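Local coordinates for protein toxin FitB (Neisseria gonorrhoeae, PDB 2H1C) that acts as the toxin of a type II toxin-antitoxin system, a PIN-domain protein of the VapC ribonuclease family that forms with its antitoxin a complex binding their own promoter, at residues Q65-L68 against P69-G73. Sequence-based numbering, arbitrary orientation.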
loop_
_atom_site.group_PDB
_atom_site.type_symbol
_atom_site.label_atom_id
_atom_site.label_comp_id
_atom_site.label_asym_id
_atom_site.label_seq_id
_atom_site.Cartn_x
_atom_site.Cartn_y
_atom_site.Cartn_z
ATOM N N GLN A 65 -11.591 -11.371 -15.781
ATOM C CA GLN A 65 -11.537 -11.700 -17.204
ATOM C C GLN A 65 -11.944 -10.626 -18.201
ATOM O O GLN A 65 -11.659 -10.759 -19.391
ATOM C CB GLN A 65 -12.385 -12.949 -17.482
ATOM C CG GLN A 65 -11.845 -14.232 -16.856
ATOM C CD GLN A 65 -10.417 -14.535 -17.301
ATOM O OE1 GLN A 65 -9.457 -14.310 -16.555
ATOM N NE2 GLN A 65 -10.271 -15.035 -18.530
ATOM N N SER A 66 -12.603 -9.571 -17.739
ATOM C CA SER A 66 -13.050 -8.526 -18.657
ATOM C C SER A 66 -12.529 -7.132 -18.345
ATOM O O SER A 66 -12.181 -6.369 -19.257
ATOM C CB SER A 66 -14.579 -8.464 -18.680
ATOM O OG SER A 66 -15.139 -9.639 -19.235
ATOM N N ILE A 67 -12.489 -6.787 -17.063
ATOM C CA ILE A 67 -12.041 -5.443 -16.678
ATOM C C ILE A 67 -10.531 -5.279 -16.564
ATOM O O ILE A 67 -9.949 -4.444 -17.255
ATOM C CB ILE A 67 -12.700 -4.993 -15.347
ATOM C CG1 ILE A 67 -14.214 -4.891 -15.528
ATOM C CG2 ILE A 67 -12.153 -3.625 -14.919
ATOM C CD1 ILE A 67 -14.959 -4.719 -14.216
ATOM N N LEU A 68 -9.891 -6.074 -15.709
ATOM C CA LEU A 68 -8.451 -5.953 -15.531
ATOM C C LEU A 68 -7.609 -6.125 -16.808
ATOM O O LEU A 68 -6.575 -5.484 -16.949
ATOM C CB LEU A 68 -7.967 -6.887 -14.415
ATOM C CG LEU A 68 -8.476 -6.559 -13.004
ATOM C CD1 LEU A 68 -7.785 -7.499 -11.992
ATOM C CD2 LEU A 68 -8.174 -5.094 -12.648
ATOM N N PRO A 69 -8.036 -6.990 -17.749
ATOM C CA PRO A 69 -7.236 -7.135 -18.969
ATOM C C PRO A 69 -7.136 -5.809 -19.735
ATOM O O PRO A 69 -6.205 -5.608 -20.500
ATOM C CB PRO A 69 -7.995 -8.198 -19.749
ATOM C CG PRO A 69 -8.547 -9.067 -18.658
ATOM C CD PRO A 69 -9.078 -8.029 -17.688
ATOM N N LEU A 70 -8.110 -4.920 -19.540
ATOM C CA LEU A 70 -8.087 -3.614 -20.203
ATOM C C LEU A 70 -6.887 -2.819 -19.698
ATOM O O LEU A 70 -6.450 -1.858 -20.342
ATOM C CB LEU A 70 -9.351 -2.812 -19.885
ATOM C CG LEU A 70 -10.690 -3.379 -20.348
ATOM C CD1 LEU A 70 -11.820 -2.561 -19.737
ATOM C CD2 LEU A 70 -10.750 -3.367 -21.858
ATOM N N PHE A 71 -6.355 -3.218 -18.544
ATOM C CA PHE A 71 -5.222 -2.512 -17.956
ATOM C C PHE A 71 -3.921 -3.307 -17.927
ATOM O O PHE A 71 -2.994 -2.969 -17.193
ATOM C CB PHE A 71 -5.595 -2.035 -16.549
ATOM C CG PHE A 71 -6.758 -1.086 -16.533
ATOM C CD1 PHE A 71 -8.060 -1.556 -16.403
ATOM C CD2 PHE A 71 -6.553 0.279 -16.712
ATOM C CE1 PHE A 71 -9.155 -0.674 -16.456
ATOM C CE2 PHE A 71 -7.636 1.162 -16.768
ATOM C CZ PHE A 71 -8.933 0.688 -16.642
ATOM N N ALA A 72 -3.847 -4.347 -18.749
ATOM C CA ALA A 72 -2.646 -5.174 -18.829
ATOM C C ALA A 72 -1.427 -4.287 -19.099
ATOM O O ALA A 72 -1.422 -3.466 -20.021
ATOM C CB ALA A 72 -2.806 -6.217 -19.943
ATOM N N GLY A 73 -0.398 -4.439 -18.273
ATOM C CA GLY A 73 0.797 -3.647 -18.452
ATOM C C GLY A 73 0.685 -2.249 -17.882
ATOM O O GLY A 73 1.653 -1.495 -17.945
#
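L70 folds back over the carbonyl oxygens of S66 and I67. CB comes first, 3.2 Å from the O of I67. CG, set beside the backbone N and anti to the carbonyl carbon (chi1 -63°), lies against two carbonyl oxygens, 3.5 Å from the O of S66 and slightly nearer that of I67. Beyond it, CD1 still borders both oxygens, at 3.6 Å from I67 O, and the leucine also packs on an apolar side chain of the bound peptide. The same I67 carbonyl accepts the amide of L70 (N to O 3.0 Å). One residue on, F71 N reaches L68 O at 2.8 Å, the N-H...O angle being 152°. Both bonds span three residues, the spacing of a 3-10 turn, so a wider pi-type turn at 65-67 gives way to tight 3-10 winding through P69 and L70, which leads from helix 53-67 of the PIN domain into the loop before strand 75-76 at the edge of the parallel sheet. P69 fits this change of winding: its nitrogen has no hydrogen to offer, and its ring carbon CG sits 3.6 Å from Q65 O. The F71 ring presents an edge to I67 O, with CD1 at 3.6 Å, while its side chain packs against V33 and L35 of strand 33-36. L68 turns instead to helix 37-48, where it touches V40 and R44.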